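Local coordinates for protein DNA-3-methyladenine glycosidase II, putative (Deinococcus radiodurans, PDB 2YG9) that belongs to the HhH-GPD superfamily of base excision DNA repair proteins and, as modelled, is built from helices and loops without strands, at residues L55-L65 with M161-R169; V45-L55 with L206-R217. All coordinates share one frame; numbering follows the deposited sequence.

Contact 1 of 2, residues L55-L65 with M161-R169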
loop_
_atom_site.group_PDB
_atom_site.type_symbol
_atom_site.label_atom_id
_atom_site.label_comp_id
_atom_site.label_asym_id
_atom_site.label_seq_id
_atom_site.Cartn_x
_atom_site.Cartn_y
_atom_site.Cartn_z
ATOM N N LEU A 55 -11.731 -2.243 1.352
ATOM C CA LEU A 55 -10.768 -2.742 0.349
ATOM C C LEU A 55 -10.815 -4.270 0.258
ATOM O O LEU A 55 -10.740 -4.958 1.281
ATOM C CB LEU A 55 -9.325 -2.328 0.703
ATOM C CG LEU A 55 -9.171 -0.845 0.953
ATOM C CD1 LEU A 55 -7.756 -0.467 1.252
ATOM C CD2 LEU A 55 -9.736 -0.104 -0.229
ATOM N N ALA A 56 -10.919 -4.773 -0.969
ATOM C CA ALA A 56 -10.897 -6.200 -1.258
ATOM C C ALA A 56 -9.487 -6.615 -1.589
ATOM O O ALA A 56 -8.809 -5.954 -2.379
ATOM C CB ALA A 56 -11.826 -6.522 -2.456
ATOM N N PRO A 57 -9.033 -7.737 -1.031
ATOM C CA PRO A 57 -7.685 -8.147 -1.362
ATOM C C PRO A 57 -7.603 -8.470 -2.881
ATOM O O PRO A 57 -8.541 -9.033 -3.426
ATOM C CB PRO A 57 -7.486 -9.380 -0.509
ATOM C CG PRO A 57 -8.870 -9.936 -0.312
ATOM C CD PRO A 57 -9.734 -8.720 -0.196
ATOM N N THR A 58 -6.523 -8.061 -3.551
ATOM C CA THR A 58 -6.389 -8.287 -4.994
ATOM C C THR A 58 -6.207 -9.782 -5.327
ATOM O O THR A 58 -5.438 -10.514 -4.685
ATOM C CB THR A 58 -5.194 -7.494 -5.615
ATOM O OG1 THR A 58 -5.206 -7.635 -7.053
ATOM C CG2 THR A 58 -3.866 -7.980 -5.040
ATOM N N PRO A 59 -6.854 -10.221 -6.399
ATOM C CA PRO A 59 -6.621 -11.568 -6.873
ATOM C C PRO A 59 -5.303 -11.681 -7.693
ATOM O O PRO A 59 -4.909 -12.803 -8.078
ATOM C CB PRO A 59 -7.811 -11.807 -7.769
ATOM C CG PRO A 59 -8.215 -10.504 -8.253
ATOM C CD PRO A 59 -7.840 -9.503 -7.215
ATOM N N ASP A 60 -4.667 -10.533 -7.970
ATOM C CA ASP A 60 -3.449 -10.453 -8.793
ATOM C C ASP A 60 -2.399 -9.539 -8.139
ATOM O O ASP A 60 -2.149 -8.415 -8.586
ATOM C CB ASP A 60 -3.791 -9.911 -10.175
ATOM C CG ASP A 60 -2.572 -9.873 -11.127
ATOM O OD1 ASP A 60 -1.553 -10.572 -10.850
ATOM O OD2 ASP A 60 -2.678 -9.133 -12.152
ATOM N N PRO A 61 -1.794 -10.018 -7.061
ATOM C CA PRO A 61 -0.760 -9.251 -6.365
ATOM C C PRO A 61 0.384 -8.738 -7.270
ATOM O O PRO A 61 0.798 -7.555 -7.169
ATOM C CB PRO A 61 -0.251 -10.259 -5.337
ATOM C CG PRO A 61 -1.399 -11.103 -5.081
ATOM C CD PRO A 61 -2.069 -11.293 -6.370
ATOM N N PHE A 62 0.908 -9.633 -8.112
ATOM C CA PHE A 62 1.977 -9.262 -9.024
ATOM C C PHE A 62 1.617 -8.041 -9.885
ATOM O O PHE A 62 2.321 -7.047 -9.891
ATOM C CB PHE A 62 2.440 -10.434 -9.895
ATOM C CG PHE A 62 3.513 -10.043 -10.844
ATOM C CD1 PHE A 62 4.797 -9.877 -10.388
ATOM C CD2 PHE A 62 3.217 -9.719 -12.164
ATOM C CE1 PHE A 62 5.811 -9.464 -11.252
ATOM C CE2 PHE A 62 4.215 -9.320 -13.047
ATOM C CZ PHE A 62 5.518 -9.165 -12.575
ATOM N N GLY A 63 0.513 -8.129 -10.606
ATOM C CA GLY A 63 0.005 -7.044 -11.404
ATOM C C GLY A 63 -0.225 -5.774 -10.596
ATOM O O GLY A 63 0.107 -4.696 -11.064
ATOM N N ARG A 64 -0.793 -5.885 -9.389
ATOM C CA ARG A 64 -0.963 -4.694 -8.556
ATOM C C ARG A 64 0.353 -4.090 -8.115
ATOM O O ARG A 64 0.439 -2.865 -8.008
ATOM C CB ARG A 64 -1.828 -4.941 -7.342
ATOM C CG ARG A 64 -3.356 -5.066 -7.648
ATOM C CD ARG A 64 -3.989 -3.746 -8.065
ATOM N NE ARG A 64 -3.936 -2.759 -6.980
ATOM C CZ ARG A 64 -4.734 -2.755 -5.905
ATOM N NH1 ARG A 64 -5.686 -3.646 -5.750
ATOM N NH2 ARG A 64 -4.576 -1.827 -4.978
ATOM N N LEU A 65 1.346 -4.943 -7.872
ATOM C CA LEU A 65 2.704 -4.489 -7.572
ATOM C C LEU A 65 3.234 -3.673 -8.739
ATOM O O LEU A 65 3.725 -2.557 -8.543
ATOM C CB LEU A 65 3.660 -5.631 -7.205
ATOM C CG LEU A 65 5.064 -5.104 -6.797
ATOM C CD1 LEU A 65 5.008 -4.096 -5.637
ATOM C CD2 LEU A 65 5.953 -6.268 -6.501
ATOM N N MET A 161 2.646 -0.048 1.750
ATOM C CA MET A 161 1.515 0.474 1.010
ATOM C C MET A 161 0.855 -0.661 0.203
ATOM O O MET A 161 -0.359 -0.692 -0.003
ATOM C CB MET A 161 1.986 1.572 0.049
ATOM C CG MET A 161 2.355 2.923 0.671
ATOM S SD MET A 161 1.130 3.553 1.819
ATOM C CE MET A 161 1.769 3.030 3.383
ATOM N N PHE A 162 1.683 -1.543 -0.318
ATOM C CA PHE A 162 1.213 -2.718 -1.070
ATOM C C PHE A 162 0.386 -3.701 -0.198
ATOM O O PHE A 162 -0.700 -4.176 -0.566
ATOM C CB PHE A 162 2.424 -3.398 -1.729
ATOM C CG PHE A 162 2.094 -4.663 -2.487
ATOM C CD1 PHE A 162 1.464 -4.605 -3.713
ATOM C CD2 PHE A 162 2.380 -5.892 -1.948
ATOM C CE1 PHE A 162 1.132 -5.789 -4.398
ATOM C CE2 PHE A 162 2.079 -7.063 -2.632
ATOM C CZ PHE A 162 1.491 -7.008 -3.855
ATOM N N LEU A 163 0.899 -3.995 0.970
ATOM C CA LEU A 163 0.144 -4.765 1.953
ATOM C C LEU A 163 -1.193 -4.121 2.283
ATOM O O LEU A 163 -2.238 -4.814 2.285
ATOM C CB LEU A 163 0.967 -4.919 3.251
ATOM C CG LEU A 163 1.855 -6.154 3.413
ATOM C CD1 LEU A 163 2.815 -6.304 2.278
ATOM C CD2 LEU A 163 2.592 -6.028 4.743
ATOM N N LEU A 164 -1.176 -2.807 2.546
ATOM C CA LEU A 164 -2.376 -2.108 2.973
ATOM C C LEU A 164 -3.396 -1.980 1.845
ATOM O O LEU A 164 -4.562 -2.377 1.998
ATOM C CB LEU A 164 -2.022 -0.755 3.583
ATOM C CG LEU A 164 -3.061 0.059 4.379
ATOM C CD1 LEU A 164 -2.255 1.118 5.173
ATOM C CD2 LEU A 164 -4.146 0.742 3.500
ATOM N N PHE A 165 -2.958 -1.457 0.701
ATOM C CA PHE A 165 -3.859 -1.184 -0.374
ATOM C C PHE A 165 -4.083 -2.342 -1.340
ATOM O O PHE A 165 -5.205 -2.474 -1.826
ATOM C CB PHE A 165 -3.472 0.061 -1.149
ATOM C CG PHE A 165 -3.641 1.319 -0.381
ATOM C CD1 PHE A 165 -4.907 1.873 -0.197
ATOM C CD2 PHE A 165 -2.556 1.953 0.176
ATOM C CE1 PHE A 165 -5.063 3.070 0.506
ATOM C CE2 PHE A 165 -2.712 3.142 0.866
ATOM C CZ PHE A 165 -3.961 3.680 1.048
ATOM N N ALA A 166 -3.080 -3.155 -1.645
ATOM C CA ALA A 166 -3.299 -4.253 -2.637
ATOM C C ALA A 166 -3.816 -5.506 -1.945
ATOM O O ALA A 166 -4.840 -6.103 -2.346
ATOM C CB ALA A 166 -2.017 -4.573 -3.437
ATOM N N LEU A 167 -3.144 -5.887 -0.878
ATOM C CA LEU A 167 -3.457 -7.114 -0.184
ATOM C C LEU A 167 -4.555 -6.882 0.864
ATOM O O LEU A 167 -5.062 -7.850 1.416
ATOM C CB LEU A 167 -2.198 -7.711 0.457
ATOM C CG LEU A 167 -1.006 -7.953 -0.485
ATOM C CD1 LEU A 167 0.096 -8.759 0.171
ATOM C CD2 LEU A 167 -1.463 -8.554 -1.829
ATOM N N ALA A 168 -4.933 -5.615 1.091
ATOM C CA ALA A 168 -5.954 -5.249 2.123
ATOM C C ALA A 168 -5.688 -5.816 3.517
ATOM O O ALA A 168 -6.604 -6.146 4.293
ATOM C CB ALA A 168 -7.364 -5.614 1.636
ATOM N N ARG A 169 -4.419 -5.869 3.887
ATOM C CA ARG A 169 -4.093 -6.270 5.233
ATOM C C ARG A 169 -4.516 -5.199 6.222
ATOM O O ARG A 169 -4.361 -4.020 5.933
ATOM C CB ARG A 169 -2.640 -6.567 5.345
ATOM C CG ARG A 169 -2.234 -7.609 4.381
ATOM C CD ARG A 169 -1.375 -8.559 4.993
ATOM N NE ARG A 169 -1.081 -9.709 4.118
ATOM C CZ ARG A 169 -0.122 -10.597 4.390
ATOM N NH1 ARG A 169 0.663 -10.416 5.446
ATOM N NH2 ARG A 169 0.091 -11.625 3.581
HETATM O O HOH W 1 -7.264 -3.742 -3.111
HETATM O O HOH W 2 -6.972 -0.747 -3.193
#
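The entry loop of helix 61-71 docks on the C-terminal part of helix 156-166, where Thr58 N donates to Ala166 O at 2.8 Å. That helix widens into a pi-type turn over 162-166, and Phe162 O accepts from both Ala166 N and Leu167 N. Ahead of helix 61-71, Thr58 OG1 makes an ST turn with Asp60 N, and Asp60 is at the N-cap, its OD1 accepting a weak bond from Gly63 N.

The Arg64 chain bends twice past CB, about CB-CG (-70°) and CG-CD (-64°), which brings the guanidinium back over Ala166, with CB of Ala166 4.0 Å above the plane. Arg64 NH2 makes a weak hydrogen bond to Phe165 O (3.3 Å). Two waters lie at this link: one accepts from Arg64 NH1 and is within bonding distance of Phe165 O and Ala56 O, the other accepts from Arg64 NH2 and donates to Phe165 O. The Phe162 ring turns its edge to Pro61 O (3.3 Å from CE1) and takes Leu65 CD1 over one face, off-centre. At the far end, Ala168 CB meets Leu55 CB at 3.9 Å.

The axes of segments 61-65 and 161-166 are 10.9 Å apart at an angle of 116°. Among the neighbouring helices, Phe162 touches Leu148 of helix 141-149, and Leu164 reaches Ser205 of helix 204-219.

Contact 2 of 2, residues V45-L55 with L206-R217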
loop_
_atom_site.group_PDB
_atom_site.type_symbol
_atom_site.label_atom_id
_atom_site.label_comp_id
_atom_site.label_asym_id
_atom_site.label_seq_id
_atom_site.Cartn_x
_atom_site.Cartn_y
_atom_site.Cartn_z
ATOM N N VAL A 45 -12.058 12.074 14.418
ATOM C CA VAL A 45 -11.601 11.975 13.023
ATOM C C VAL A 45 -12.540 11.092 12.192
ATOM O O VAL A 45 -12.885 11.461 11.097
ATOM C CB VAL A 45 -10.153 11.494 12.926
ATOM C CG1 VAL A 45 -9.842 10.953 11.509
ATOM C CG2 VAL A 45 -9.176 12.623 13.335
ATOM N N THR A 46 -12.960 9.950 12.723
ATOM C CA THR A 46 -13.849 9.035 11.999
ATOM C C THR A 46 -15.236 9.684 11.757
ATOM O O THR A 46 -15.787 9.546 10.658
ATOM C CB THR A 46 -14.016 7.622 12.689
ATOM O OG1 THR A 46 -14.496 7.770 14.036
ATOM C CG2 THR A 46 -12.689 6.798 12.703
ATOM N N SER A 47 -15.797 10.393 12.738
ATOM C CA SER A 47 -17.089 11.086 12.487
ATOM C C SER A 47 -16.937 12.238 11.507
ATOM O O SER A 47 -17.813 12.415 10.653
ATOM C CB SER A 47 -17.822 11.510 13.748
ATOM O OG SER A 47 -17.088 12.465 14.445
ATOM N N LEU A 48 -15.832 12.980 11.569
ATOM C CA LEU A 48 -15.609 14.089 10.640
ATOM C C LEU A 48 -15.382 13.601 9.209
ATOM O O LEU A 48 -15.752 14.295 8.242
ATOM C CB LEU A 48 -14.457 15.013 11.076
ATOM C CG LEU A 48 -14.765 15.956 12.262
ATOM C CD1 LEU A 48 -13.508 16.510 12.885
ATOM C CD2 LEU A 48 -15.726 17.069 11.839
ATOM N N CYS A 49 -14.734 12.440 9.065
ATOM C CA CYS A 49 -14.353 11.970 7.727
ATOM C C CYS A 49 -15.421 11.047 7.149
ATOM O O CYS A 49 -15.514 10.903 5.937
ATOM C CB CYS A 49 -12.967 11.314 7.736
ATOM S SG CYS A 49 -11.633 12.444 8.108
ATOM N N GLY A 50 -16.242 10.456 8.009
ATOM C CA GLY A 50 -17.283 9.551 7.562
ATOM C C GLY A 50 -16.768 8.157 7.204
ATOM O O GLY A 50 -15.703 7.705 7.669
ATOM N N GLU A 51 -17.544 7.466 6.379
ATOM C CA GLU A 51 -17.234 6.090 6.018
ATOM C C GLU A 51 -16.234 6.020 4.879
ATOM O O GLU A 51 -16.253 6.835 3.972
ATOM C CB GLU A 51 -18.504 5.337 5.635
ATOM C CG GLU A 51 -18.372 3.851 5.849
ATOM C CD GLU A 51 -18.779 3.440 7.267
ATOM O OE1 GLU A 51 -19.982 3.707 7.576
ATOM O OE2 GLU A 51 -17.940 2.846 8.038
ATOM N N LEU A 52 -15.338 5.042 4.964
ATOM C CA LEU A 52 -14.336 4.769 3.929
ATOM C C LEU A 52 -14.662 3.426 3.290
ATOM O O LEU A 52 -15.125 2.528 3.971
ATOM C CB LEU A 52 -12.937 4.727 4.538
ATOM C CG LEU A 52 -12.376 5.957 5.239
ATOM C CD1 LEU A 52 -10.958 5.737 5.748
ATOM C CD2 LEU A 52 -12.451 7.123 4.286
ATOM N N PRO A 53 -14.458 3.287 1.967
ATOM C CA PRO A 53 -14.789 2.004 1.307
ATOM C C PRO A 53 -13.970 0.793 1.827
ATOM O O PRO A 53 -12.776 0.938 2.164
ATOM C CB PRO A 53 -14.468 2.258 -0.159
ATOM C CG PRO A 53 -13.634 3.528 -0.182
ATOM C CD PRO A 53 -13.897 4.288 1.046
ATOM N N VAL A 54 -14.615 -0.362 1.907
ATOM C CA VAL A 54 -13.934 -1.606 2.270
ATOM C C VAL A 54 -13.021 -2.077 1.085
ATOM O O VAL A 54 -13.492 -2.322 -0.033
ATOM C CB VAL A 54 -14.944 -2.719 2.708
ATOM C CG1 VAL A 54 -14.247 -3.976 3.176
ATOM C CG2 VAL A 54 -15.864 -2.250 3.845
ATOM N N LEU A 55 -11.731 -2.243 1.352
ATOM C CA LEU A 55 -10.768 -2.742 0.349
ATOM C C LEU A 55 -10.815 -4.270 0.258
ATOM O O LEU A 55 -10.740 -4.958 1.281
ATOM C CB LEU A 55 -9.325 -2.328 0.703
ATOM C CG LEU A 55 -9.171 -0.845 0.953
ATOM C CD1 LEU A 55 -7.756 -0.467 1.252
ATOM C CD2 LEU A 55 -9.736 -0.104 -0.229
ATOM N N LEU A 206 -6.843 0.817 8.778
ATOM C CA LEU A 206 -7.954 1.759 8.687
ATOM C C LEU A 206 -7.661 3.060 9.430
ATOM O O LEU A 206 -8.048 4.128 8.943
ATOM C CB LEU A 206 -9.296 1.124 9.149
ATOM C CG LEU A 206 -10.584 1.927 8.944
ATOM C CD1 LEU A 206 -10.877 2.164 7.441
ATOM C CD2 LEU A 206 -11.786 1.245 9.664
ATOM N N ALA A 207 -6.986 2.976 10.575
ATOM C CA ALA A 207 -6.547 4.188 11.296
ATOM C C ALA A 207 -5.686 5.017 10.345
ATOM O O ALA A 207 -5.901 6.176 10.212
ATOM C CB ALA A 207 -5.747 3.842 12.508
ATOM N N SER A 208 -4.700 4.383 9.703
ATOM C CA SER A 208 -3.854 5.047 8.704
ATOM C C SER A 208 -4.712 5.737 7.611
ATOM O O SER A 208 -4.508 6.904 7.289
ATOM C CB SER A 208 -2.895 4.035 8.085
ATOM O OG SER A 208 -1.884 3.645 8.984
ATOM N N ARG A 209 -5.681 5.012 7.059
ATOM C CA ARG A 209 -6.557 5.571 6.037
ATOM C C ARG A 209 -7.369 6.774 6.545
ATOM O O ARG A 209 -7.579 7.760 5.797
ATOM C CB ARG A 209 -7.462 4.476 5.468
ATOM C CG ARG A 209 -6.680 3.435 4.652
ATOM C CD ARG A 209 -7.610 2.325 4.163
ATOM N NE ARG A 209 -8.639 2.862 3.258
ATOM C CZ ARG A 209 -9.835 2.309 3.011
ATOM N NH1 ARG A 209 -10.240 1.221 3.643
ATOM N NH2 ARG A 209 -10.658 2.903 2.166
ATOM N N TYR A 210 -7.780 6.725 7.806
ATOM C CA TYR A 210 -8.445 7.884 8.416
ATOM C C TYR A 210 -7.513 9.058 8.640
ATOM O O TYR A 210 -7.926 10.196 8.494
ATOM C CB TYR A 210 -9.203 7.498 9.710
ATOM C CG TYR A 210 -10.612 7.003 9.449
ATOM C CD1 TYR A 210 -11.606 7.874 8.971
ATOM C CD2 TYR A 210 -10.937 5.678 9.616
ATOM C CE1 TYR A 210 -12.904 7.414 8.691
ATOM C CE2 TYR A 210 -12.227 5.212 9.336
ATOM C CZ TYR A 210 -13.208 6.087 8.878
ATOM O OH TYR A 210 -14.476 5.571 8.621
ATOM N N LEU A 211 -6.251 8.817 9.003
ATOM C CA LEU A 211 -5.285 9.922 9.035
ATOM C C LEU A 211 -5.096 10.610 7.672
ATOM O O LEU A 211 -5.038 11.866 7.575
ATOM C CB LEU A 211 -3.935 9.463 9.599
ATOM C CG LEU A 211 -3.849 9.155 11.106
ATOM C CD1 LEU A 211 -2.435 8.711 11.435
ATOM C CD2 LEU A 211 -4.286 10.360 11.942
ATOM N N TRP A 212 -4.989 9.819 6.608
ATOM C CA TRP A 212 -4.863 10.401 5.274
ATOM C C TRP A 212 -6.168 11.121 4.900
ATOM O O TRP A 212 -6.158 12.184 4.235
ATOM C CB TRP A 212 -4.542 9.324 4.220
ATOM C CG TRP A 212 -3.127 8.772 4.276
ATOM C CD1 TRP A 212 -1.981 9.485 4.369
ATOM C CD2 TRP A 212 -2.737 7.389 4.233
ATOM N NE1 TRP A 212 -0.891 8.643 4.363
ATOM C CE2 TRP A 212 -1.328 7.351 4.285
ATOM C CE3 TRP A 212 -3.440 6.185 4.110
ATOM C CZ2 TRP A 212 -0.603 6.148 4.253
ATOM C CZ3 TRP A 212 -2.709 4.985 4.087
ATOM C CH2 TRP A 212 -1.317 4.990 4.170
ATOM N N ALA A 213 -7.299 10.552 5.311
ATOM C CA ALA A 213 -8.590 11.163 4.984
ATOM C C ALA A 213 -8.718 12.514 5.710
ATOM O O ALA A 213 -9.224 13.478 5.166
ATOM C CB ALA A 213 -9.768 10.233 5.339
ATOM N N ASN A 214 -8.220 12.580 6.938
ATOM C CA ASN A 214 -8.314 13.795 7.722
ATOM C C ASN A 214 -7.423 14.868 7.122
ATOM O O ASN A 214 -7.740 16.070 7.174
ATOM C CB ASN A 214 -7.980 13.504 9.186
ATOM C CG ASN A 214 -8.283 14.662 10.095
ATOM O OD1 ASN A 214 -7.385 15.284 10.703
ATOM N ND2 ASN A 214 -9.538 14.989 10.172
ATOM N N SER A 215 -6.298 14.446 6.558
ATOM C CA SER A 215 -5.402 15.404 5.945
ATOM C C SER A 215 -6.075 16.038 4.724
ATOM O O SER A 215 -5.998 17.224 4.528
ATOM C CB SER A 215 -4.088 14.743 5.537
ATOM O OG SER A 215 -3.313 15.641 4.751
ATOM N N ALA A 216 -6.682 15.205 3.898
ATOM C CA ALA A 216 -7.477 15.617 2.739
ATOM C C ALA A 216 -8.625 16.557 3.150
ATOM O O ALA A 216 -8.846 17.611 2.535
ATOM C CB ALA A 216 -8.012 14.320 2.014
ATOM N N ARG A 217 -9.289 16.221 4.254
ATOM C CA ARG A 217 -10.331 17.051 4.851
ATOM C C ARG A 217 -9.850 18.448 5.223
ATOM O O ARG A 217 -10.498 19.426 4.885
ATOM C CB ARG A 217 -10.952 16.341 6.047
ATOM C CG ARG A 217 -12.229 16.983 6.614
ATOM C CD ARG A 217 -12.641 16.264 7.859
ATOM N NE ARG A 217 -11.684 16.479 8.944
ATOM C CZ ARG A 217 -11.610 17.584 9.681
ATOM N NH1 ARG A 217 -12.465 18.594 9.495
ATOM N NH2 ARG A 217 -10.673 17.692 10.614
HETATM O O HOH W 3 -15.357 3.326 7.373
#
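Tyr210 stands with its ring between two aliphatic groups: Thr46 CG2 lies over one face, 3.6 Å from the ring centroid, and Leu52 CD1 over the opposite face, also at 3.6 Å. These CH-pi contacts sit only 8° and 2° off the ring normal, so the ring is clamped almost squarely. Cys49 CB approaches the ring edge. Tyr210 OH donates to Gly50 O at 2.6 Å, tilted out of the carbonyl plane, and accepts from a water that also donates to Glu51 OE2 and accepts a hydrogen bond from Leu52 N.

A second clamp surrounds Arg209, whose chain is extended at its second torsion and bends at the third, turning the guanidinium end-on to Pro53 O. Arg209 NH1 and NH2 each reach Pro53 O at 2.9 Å, with the oxygen in the guanidinium plane. Leu55 CG lies 3.5 Å above one face of the Arg209 guanidinium; Leu52 CB lies over the opposite face, toward NH2.

Cys49 is a knob in the hole formed by Tyr210, Ala213, Asn214 and Arg217, its SG 3.6 Å from Asn214 CA. Leu48 CD1 lies over the Arg217 guanidinium, whose NH1 bonds to Ala223 O.

In this all-helical protein, helix 40-49 and loop 50-55 thus pack along helix 204-219, segment axes 45-49 and 206-217 approaching to 9.6 Å at 55°. Helix 30-36 touches Tyr210 through Val33, and helix 178-187 packs on Leu211 through Leu180 and Val184.

Overall arrangement
From the N terminus, helix 40-49 runs into an extended linker that leads to helix 61-71, and the two contacts use this continuous piece in turn, sharing Leu55. Contact 2 joins its first part to helix 204-219, closing a loop with 150 residues between the segments. Contact 1 joins the second part to helix 156-166, with 95 residues between, and is nested inside that loop. Their centres lie 19 Å apart, yet the later segments touch directly: Phe165 CZ is 3.5 Å from Trp212 CZ3, and Leu164 CD2 is 3.9 Å from Arg209 CD. The linker thus spans helices 156-166 and 204-219, which also pack on each other.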